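Local structure of cell division cycle protein 123 (Schizosaccharomyces pombe, 4ZGP) at residues R42-K47 and L232-T237; V112-N117 and E139-L144; E225-D230 and H250-W255. The protein acts as an ATP-dependent folding chaperone that binds the gamma subunit of eIF2 and lets it assemble with the alpha and beta subunits. One frame throughout, in Å; residues are numbered along the deposited sequence. Where two conformers were deposited one is given.

Contact 1: residues R42-K47 and L232-T237; sequences RKLTPK and LKKLDT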
# COMPACT_ATOMS: atom_id res chain seq x y z
N ARG A 42 11.52 1.32 -8.44
CA ARG A 42 11.07 0.39 -9.47
C ARG A 42 11.82 -0.94 -9.42
O ARG A 42 11.23 -1.99 -9.61
CB ARG A 42 11.22 1.04 -10.86
CG ARG A 42 10.72 0.18 -12.03
CD ARG A 42 11.05 0.85 -13.36
NE ARG A 42 10.71 2.27 -13.33
CZ ARG A 42 9.60 2.79 -13.84
NH1 ARG A 42 8.70 2.02 -14.44
NH2 ARG A 42 9.39 4.10 -13.74
N LYS A 43 13.12 -0.89 -9.14
CA LYS A 43 13.93 -2.11 -9.12
C LYS A 43 13.67 -3.00 -7.89
O LYS A 43 14.14 -4.14 -7.84
CB LYS A 43 15.41 -1.75 -9.17
CG LYS A 43 15.84 -1.04 -10.47
CD LYS A 43 17.20 -0.36 -10.30
CE LYS A 43 17.45 0.65 -11.43
NZ LYS A 43 18.69 1.43 -11.21
N LEU A 44 12.93 -2.49 -6.91
CA LEU A 44 12.74 -3.20 -5.63
C LEU A 44 11.32 -3.71 -5.43
O LEU A 44 11.04 -4.41 -4.46
CB LEU A 44 13.09 -2.26 -4.46
CG LEU A 44 14.41 -1.49 -4.57
CD1 LEU A 44 14.46 -0.41 -3.49
CD2 LEU A 44 15.60 -2.42 -4.41
N THR A 45 10.43 -3.40 -6.37
CA THR A 45 9.01 -3.54 -6.13
C THR A 45 8.39 -4.29 -7.31
O THR A 45 8.89 -4.20 -8.43
CB THR A 45 8.33 -2.14 -5.92
OG1 THR A 45 6.97 -2.29 -5.50
CG2 THR A 45 8.38 -1.34 -7.19
N PRO A 46 7.34 -5.07 -7.05
CA PRO A 46 6.78 -5.84 -8.17
C PRO A 46 6.24 -4.95 -9.27
O PRO A 46 5.78 -3.83 -9.04
CB PRO A 46 5.67 -6.65 -7.50
CG PRO A 46 6.11 -6.77 -6.05
CD PRO A 46 6.70 -5.42 -5.77
N LYS A 47 6.32 -5.46 -10.50
CA LYS A 47 5.95 -4.66 -11.66
C LYS A 47 4.53 -4.09 -11.58
O LYS A 47 3.60 -4.74 -11.08
CB LYS A 47 6.09 -5.50 -12.94
CG LYS A 47 5.90 -4.70 -14.22
CD LYS A 47 6.14 -5.58 -15.46
CE LYS A 47 6.10 -4.76 -16.75
NZ LYS A 47 5.85 -5.63 -17.94
N LEU A 232 15.92 -1.31 3.63
CA LEU A 232 15.78 0.05 4.11
C LEU A 232 16.97 0.91 3.66
O LEU A 232 16.80 2.09 3.37
CB LEU A 232 15.65 0.09 5.65
CG LEU A 232 15.62 1.50 6.27
CD1 LEU A 232 14.47 2.42 5.75
CD2 LEU A 232 15.60 1.40 7.81
N LYS A 233 18.16 0.32 3.58
CA LYS A 233 19.31 1.07 3.08
C LYS A 233 19.10 1.52 1.65
O LYS A 233 19.63 2.55 1.22
CB LYS A 233 20.59 0.24 3.16
CG LYS A 233 21.07 -0.03 4.56
CD LYS A 233 22.27 -0.98 4.53
CE LYS A 233 22.82 -1.24 5.93
NZ LYS A 233 21.84 -1.96 6.80
N LYS A 234 18.31 0.75 0.91
CA LYS A 234 18.03 1.09 -0.48
C LYS A 234 16.86 2.08 -0.64
O LYS A 234 16.54 2.49 -1.76
CB LYS A 234 17.73 -0.18 -1.28
CG LYS A 234 18.95 -1.07 -1.46
CD LYS A 234 18.56 -2.37 -2.13
CE LYS A 234 19.66 -3.40 -2.01
NZ LYS A 234 19.11 -4.75 -2.28
N LEU A 235 16.24 2.47 0.47
CA LEU A 235 15.12 3.42 0.45
C LEU A 235 15.61 4.83 0.80
O LEU A 235 14.84 5.71 1.20
CB LEU A 235 14.01 2.98 1.42
CG LEU A 235 13.42 1.57 1.18
CD1 LEU A 235 12.29 1.25 2.15
CD2 LEU A 235 12.91 1.36 -0.26
N ASP A 236 16.91 5.02 0.63
CA ASP A 236 17.58 6.28 0.99
C ASP A 236 17.02 7.50 0.28
O ASP A 236 17.18 8.62 0.76
CB ASP A 236 19.09 6.17 0.70
CG ASP A 236 19.39 5.80 -0.75
OD1 ASP A 236 19.18 4.62 -1.12
OD2 ASP A 236 19.85 6.69 -1.51
N THR A 237 16.36 7.30 -0.86
CA THR A 237 15.82 8.44 -1.61
C THR A 237 14.42 8.85 -1.14
O THR A 237 13.88 9.85 -1.60
CB THR A 237 15.74 8.13 -3.12
OG1 THR A 237 15.16 6.83 -3.28
CG2 THR A 237 17.13 8.12 -3.72
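The loop between helix 34-40 and strand 48-51 meets segment 232-237, which begins on helix 221-233, in this ATP-grasp protein, where L44 fits its isobutyl group against K234 and L235. The two methyls of L44 divide the work. CD2 rests on the aliphatic part of the lysine, 3.7 Å from K234 CD. CD1 turns toward the backbone, lying 4.0 Å from K234 CB and equally far from K234 O. The same CD1 also meets the buried L235, methyl to methyl, with L235 CD2 at 4.0 Å. With CG anti to the carbonyl carbon (chi1 -48°), the L44 fork is presented to both residues at once. K234 continues extended beyond CG, so its methylenes run past the leucine at an oblique angle, and its ammonium ends beyond the fork, with NZ 4.7 Å from L44 CD2. L235 points its CB to one side of the loop, but its CD2 methyl comes back to touch L44 CD1.

Outside the pair, F41, F243, F245 and L256 pack on L235, which places this leucine between the loop and the strands 243-250 and 253-261. The 42-47 loop is itself fixed on the latter strand by a backbone hydrogen bond of L44 with L256 and by T45 OG1 bonded to L256 O. The side chain of L235 is about 10 Å from that of D246, an ATP-binding residue, and about 13 Å from the bound ADP, so the contact does not touch the nucleotide.

No hydrogen bond or salt bridge joins the two segments. Their cohesion is therefore dispersive and hydrophobic: the exposed lysine lends its methylenes as cover for a partly exposed leucine, while its charged end can probably stay hydrated.

Contact 2: residues V112-N117 and E139-L144; sequences VVPKLN and EEVLLL. With ADP (adenosine-5'-diphosphate), chain C.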
# COMPACT_ATOMS: atom_id res chain seq x y z
N VAL A 112 -4.03 -8.66 -12.44
CA VAL A 112 -3.54 -7.51 -11.67
C VAL A 112 -4.27 -7.30 -10.34
O VAL A 112 -5.37 -7.82 -10.13
CB VAL A 112 -3.66 -6.19 -12.48
CG1 VAL A 112 -2.97 -6.32 -13.84
CG2 VAL A 112 -5.12 -5.77 -12.66
N VAL A 113 -3.63 -6.55 -9.45
CA VAL A 113 -4.27 -6.02 -8.25
C VAL A 113 -4.36 -4.50 -8.39
O VAL A 113 -3.34 -3.84 -8.57
CB VAL A 113 -3.48 -6.40 -6.97
CG1 VAL A 113 -4.04 -5.66 -5.76
CG2 VAL A 113 -3.51 -7.91 -6.72
N PRO A 114 -5.57 -3.95 -8.35
CA PRO A 114 -5.75 -2.51 -8.55
C PRO A 114 -5.65 -1.71 -7.26
O PRO A 114 -5.97 -2.27 -6.22
CB PRO A 114 -7.16 -2.41 -9.10
CG PRO A 114 -7.88 -3.55 -8.35
CD PRO A 114 -6.86 -4.65 -8.25
N LYS A 115 -5.23 -0.45 -7.34
CA LYS A 115 -5.33 0.45 -6.17
C LYS A 115 -5.36 1.89 -6.70
O LYS A 115 -5.08 2.11 -7.88
CB LYS A 115 -4.17 0.24 -5.18
CG LYS A 115 -2.79 0.57 -5.74
CD LYS A 115 -1.65 0.30 -4.74
CE LYS A 115 -1.58 1.41 -3.68
NZ LYS A 115 -0.54 1.16 -2.62
N LEU A 116 -5.73 2.86 -5.88
CA LEU A 116 -5.54 4.25 -6.28
C LEU A 116 -4.25 4.73 -5.63
O LEU A 116 -3.33 3.93 -5.43
CB LEU A 116 -6.74 5.14 -5.91
CG LEU A 116 -8.10 4.71 -6.50
CD1 LEU A 116 -9.14 5.78 -6.27
CD2 LEU A 116 -8.01 4.34 -7.99
N ASN A 117 -4.14 6.02 -5.33
CA ASN A 117 -2.84 6.56 -4.98
C ASN A 117 -2.28 5.93 -3.72
O ASN A 117 -1.06 5.78 -3.62
CB ASN A 117 -2.90 8.09 -4.78
CG ASN A 117 -3.51 8.83 -5.98
OD1 ASN A 117 -4.58 8.47 -6.48
ND2 ASN A 117 -2.83 9.90 -6.43
N GLU A 139 -13.74 -4.98 -15.77
CA GLU A 139 -14.94 -5.10 -14.96
C GLU A 139 -14.61 -5.49 -13.52
O GLU A 139 -15.18 -4.93 -12.57
CB GLU A 139 -15.89 -6.12 -15.57
CG GLU A 139 -17.26 -6.09 -14.97
CD GLU A 139 -18.19 -7.13 -15.58
OE1 GLU A 139 -19.41 -6.98 -15.41
OE2 GLU A 139 -17.70 -8.10 -16.23
N GLU A 140 -13.71 -6.45 -13.38
CA GLU A 140 -13.29 -6.91 -12.06
C GLU A 140 -12.53 -5.82 -11.31
O GLU A 140 -12.76 -5.60 -10.12
CB GLU A 140 -12.45 -8.17 -12.19
CG GLU A 140 -13.28 -9.43 -12.40
CD GLU A 140 -12.43 -10.66 -12.57
OE1 GLU A 140 -11.37 -10.57 -13.22
OE2 GLU A 140 -12.83 -11.73 -12.06
N VAL A 141 -11.62 -5.15 -12.01
CA VAL A 141 -10.89 -4.04 -11.41
C VAL A 141 -11.86 -2.99 -10.85
O VAL A 141 -11.75 -2.57 -9.70
CB VAL A 141 -9.94 -3.38 -12.44
CG1 VAL A 141 -9.57 -1.96 -12.02
CG2 VAL A 141 -8.71 -4.26 -12.67
N LEU A 142 -12.83 -2.60 -11.67
CA LEU A 142 -13.73 -1.51 -11.34
C LEU A 142 -14.68 -1.89 -10.21
O LEU A 142 -14.99 -1.07 -9.34
CB LEU A 142 -14.53 -1.08 -12.58
CG LEU A 142 -13.69 -0.37 -13.65
CD1 LEU A 142 -14.42 -0.29 -14.99
CD2 LEU A 142 -13.33 1.02 -13.17
N LEU A 143 -15.15 -3.13 -10.24
CA LEU A 143 -16.08 -3.59 -9.22
C LEU A 143 -15.38 -3.59 -7.86
O LEU A 143 -15.92 -3.10 -6.85
CB LEU A 143 -16.61 -4.98 -9.59
CG LEU A 143 -17.80 -5.57 -8.83
CD1 LEU A 143 -18.73 -6.26 -9.81
CD2 LEU A 143 -17.28 -6.56 -7.83
N LEU A 144 -14.15 -4.09 -7.84
CA LEU A 144 -13.38 -4.16 -6.60
C LEU A 144 -13.08 -2.76 -6.05
O LEU A 144 -13.23 -2.50 -4.85
CB LEU A 144 -12.09 -4.95 -6.82
CG LEU A 144 -11.19 -5.29 -5.64
CD1 LEU A 144 -11.92 -6.11 -4.57
CD2 LEU A 144 -9.97 -6.05 -6.13
PB ADP C . -1.92 -1.70 1.94
O1B ADP C . -0.53 -1.16 2.21
O2B ADP C . -2.95 -0.62 1.65
O3B ADP C . -2.29 -2.77 2.94
PA ADP C . -0.69 -3.38 -0.07
O1A ADP C . 0.44 -3.38 0.92
O2A ADP C . -0.50 -3.01 -1.54
O3A ADP C . -1.88 -2.43 0.49
O5' ADP C . -1.33 -4.85 -0.03
C5' ADP C . -2.54 -5.15 0.65
C4' ADP C . -2.62 -6.67 0.66
O4' ADP C . -2.99 -7.12 -0.65
C3' ADP C . -1.26 -7.28 0.96
O3' ADP C . -1.18 -7.69 2.33
C2' ADP C . -1.13 -8.45 0.01
O2' ADP C . -1.43 -9.68 0.68
C1' ADP C . -2.16 -8.22 -1.07
N9 ADP C . -1.43 -7.83 -2.30
C8 ADP C . -0.91 -6.60 -2.54
N7 ADP C . -0.30 -6.57 -3.76
C5 ADP C . -0.44 -7.79 -4.32
C6 ADP C . -0.04 -8.43 -5.60
N6 ADP C . 0.64 -7.70 -6.52
N1 ADP C . -0.38 -9.73 -5.80
C2 ADP C . -1.07 -10.42 -4.87
N3 ADP C . -1.47 -9.91 -3.68
C4 ADP C . -1.19 -8.62 -3.36
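P114 sets its pyrrolidine ring against two side chains of helix 138-146. Its CB meets V141 CG1 at 3.8 Å, and its CG lies 3.9 Å from L144 CD2, the leucine running across the ring at about a right angle. The other methyl of the valine, V141 CG2, reaches V112 CG2 at 3.9 Å. V141 can touch both strand residues because CG1 stands anti to its backbone N (chi1 159°), which spreads its two methyls between P114 and V112. All four residues are buried, and no hydrogen bond crosses the contact.

Between V112 and P114 the strand turns V113 away from the helix and onto the nucleotide. V113 CG2 lies over a face of the adenine of ADP, 3.7 Å from C6. One side of strand 112-115 thus packs on the helix while the other lines the nucleotide pocket. Farther along, the ATP-binding residue K115 is positioned by a salt bridge from its NZ to D258 and a hydrogen bond to W118 O.

The strand runs at 37° to the helix segment, with axes 8.7 Å apart at their closest. Backbone bonds of V113 with K183 and K115 with V181 hold it as an edge strand beside antiparallel 180-184, and I105 of helix 95-107 packs against both V112 and V141.

Contact 3: residues E225-D230 and H250-W255; sequences EKLISD and HKDRAW
R253, whose backbone N lies near L227 of the facing helix, sets its guanidinium over the rim of one face of the W255 indole. R253 NE sits 3.3 Å above the indole plane, offset toward the rim, and W255 CZ2 is likewise 3.3 Å above the guanidinium plane. The H250 ring carries K251 CG on one face, 3.5 Å above its plane and again near the rim. H250, K251 and R253 belong to the type I' turn joining strands 243-250 and 253-261 as a hairpin, and their CB atoms point away from helix 221-233; W255 follows on the second strand.

Toward the helix the turn offers backbone and a methyl. L227 CD1 rests on the D252 peptide, 3.8 Å from D252 C, and L227 CD2 lies 3.9 Å from D252 O. CG anti to the carbonyl carbon (chi1 -68°) directs the fork there. A254 points CB at the helix, 4.1 Å from L227 O and 4.4 Å from L227 CB. I249 packs on both L227 and A254.

With no hydrogen bond across it, this surface contact relies on van der Waals packing of leucine and alanine methyls against backbone, partly satisfied by the turn's own H250-R253 bonds.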
# COMPACT_ATOMS: atom_id res chain seq x y z
N GLU A 225 15.19 -10.13 9.39
CA GLU A 225 15.61 -8.82 9.86
C GLU A 225 16.71 -8.24 8.98
O GLU A 225 16.66 -7.06 8.62
CB GLU A 225 16.09 -8.90 11.32
CG GLU A 225 16.58 -7.55 11.84
CD GLU A 225 17.13 -7.63 13.26
OE1 GLU A 225 17.68 -6.62 13.73
OE2 GLU A 225 17.02 -8.70 13.88
N LYS A 226 17.69 -9.07 8.62
CA LYS A 226 18.80 -8.61 7.79
C LYS A 226 18.31 -8.19 6.42
O LYS A 226 18.74 -7.17 5.90
CB LYS A 226 19.88 -9.70 7.65
CG LYS A 226 20.97 -9.39 6.65
CD LYS A 226 21.73 -8.12 6.99
CE LYS A 226 23.08 -8.05 6.26
NZ LYS A 226 22.97 -8.42 4.82
N LEU A 227 17.41 -8.96 5.83
CA LEU A 227 16.86 -8.60 4.52
C LEU A 227 16.04 -7.29 4.57
O LEU A 227 16.08 -6.49 3.63
CB LEU A 227 16.00 -9.72 3.96
CG LEU A 227 16.77 -10.99 3.59
CD1 LEU A 227 15.80 -12.08 3.15
CD2 LEU A 227 17.81 -10.71 2.51
N ILE A 228 15.31 -7.08 5.66
CA ILE A 228 14.52 -5.85 5.83
C ILE A 228 15.45 -4.65 6.03
O ILE A 228 15.22 -3.58 5.45
CB ILE A 228 13.53 -5.97 7.01
CG1 ILE A 228 12.44 -7.00 6.65
CG2 ILE A 228 12.89 -4.63 7.34
CD1 ILE A 228 11.48 -7.38 7.78
N SER A 229 16.47 -4.82 6.86
CA SER A 229 17.50 -3.81 7.11
C SER A 229 18.19 -3.41 5.80
O SER A 229 18.41 -2.23 5.51
CB SER A 229 18.52 -4.35 8.11
OG SER A 229 19.42 -3.36 8.55
N ASP A 230 18.57 -4.41 5.03
CA ASP A 230 19.22 -4.17 3.74
C ASP A 230 18.32 -3.41 2.78
O ASP A 230 18.79 -2.51 2.07
CB ASP A 230 19.65 -5.48 3.10
CG ASP A 230 20.86 -6.11 3.79
OD1 ASP A 230 21.55 -5.41 4.58
OD2 ASP A 230 21.12 -7.30 3.52
N HIS A 250 10.54 -13.54 0.04
CA HIS A 250 10.29 -14.82 -0.57
C HIS A 250 11.59 -15.32 -1.17
O HIS A 250 12.24 -14.61 -1.93
CB HIS A 250 9.19 -14.71 -1.63
CG HIS A 250 8.85 -16.00 -2.29
ND1 HIS A 250 8.18 -17.01 -1.64
CD2 HIS A 250 9.06 -16.44 -3.55
CE1 HIS A 250 8.00 -18.03 -2.47
NE2 HIS A 250 8.53 -17.71 -3.64
N LYS A 251 11.99 -16.54 -0.81
CA LYS A 251 13.24 -17.12 -1.31
C LYS A 251 14.42 -16.16 -1.20
O LYS A 251 15.11 -15.91 -2.19
CB LYS A 251 13.07 -17.55 -2.76
CG LYS A 251 11.98 -18.57 -3.00
CD LYS A 251 11.74 -18.72 -4.50
CE LYS A 251 11.81 -20.17 -4.95
NZ LYS A 251 12.96 -20.93 -4.41
N ASP A 252 14.62 -15.61 -0.00
CA ASP A 252 15.78 -14.78 0.34
C ASP A 252 15.83 -13.47 -0.43
O ASP A 252 16.89 -12.86 -0.56
CB ASP A 252 17.09 -15.55 0.13
CG ASP A 252 17.33 -16.58 1.20
OD1 ASP A 252 16.88 -16.36 2.35
OD2 ASP A 252 17.97 -17.61 0.89
N ARG A 253 14.68 -13.04 -0.93
CA ARG A 253 14.57 -11.78 -1.65
C ARG A 253 13.44 -10.95 -1.07
O ARG A 253 12.30 -11.42 -0.95
CB ARG A 253 14.32 -12.03 -3.14
CG ARG A 253 14.27 -10.76 -3.97
CD ARG A 253 14.27 -11.10 -5.46
NE ARG A 253 14.30 -9.89 -6.28
CZ ARG A 253 14.33 -9.89 -7.61
NH1 ARG A 253 14.32 -11.04 -8.28
NH2 ARG A 253 14.35 -8.74 -8.27
N ALA A 254 13.75 -9.70 -0.74
CA ALA A 254 12.77 -8.80 -0.18
C ALA A 254 12.20 -7.92 -1.29
O ALA A 254 12.95 -7.43 -2.14
CB ALA A 254 13.39 -7.95 0.93
N TRP A 255 10.88 -7.80 -1.31
CA TRP A 255 10.21 -6.93 -2.26
C TRP A 255 9.50 -5.83 -1.51
O TRP A 255 8.73 -6.11 -0.61
CB TRP A 255 9.17 -7.71 -3.06
CG TRP A 255 9.75 -8.80 -3.85
CD1 TRP A 255 10.07 -10.06 -3.42
CD2 TRP A 255 10.09 -8.74 -5.24
NE1 TRP A 255 10.60 -10.78 -4.45
CE2 TRP A 255 10.61 -10.01 -5.59
CE3 TRP A 255 9.99 -7.75 -6.22
CZ2 TRP A 255 11.04 -10.30 -6.88
CZ3 TRP A 255 10.41 -8.05 -7.51
CH2 TRP A 255 10.94 -9.32 -7.83

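From the N terminus, the 42-47 loop comes first and is paired with 232-237, so contact 1 closes a long loop of 184 residues. Contact 2 lies wholly within it, closing a short excursion between helix 138-146 and an edge strand of the three-stranded sheet, which lines one side of the nucleotide site. Contact 3 crosses contact 1: 225-230 lies on helix 221-233, where 232-237 begins, whereas 250-255 follows; its 19-residue loop includes most of strand 243-250. Contacts 1 and 3 also touch, W255 CE3 lying 3.9 Å from P46 N. Together they fasten the helix and the N-terminal loop to the five-stranded sheet; contact 3 lies opposite contact 2 across the chain's centre.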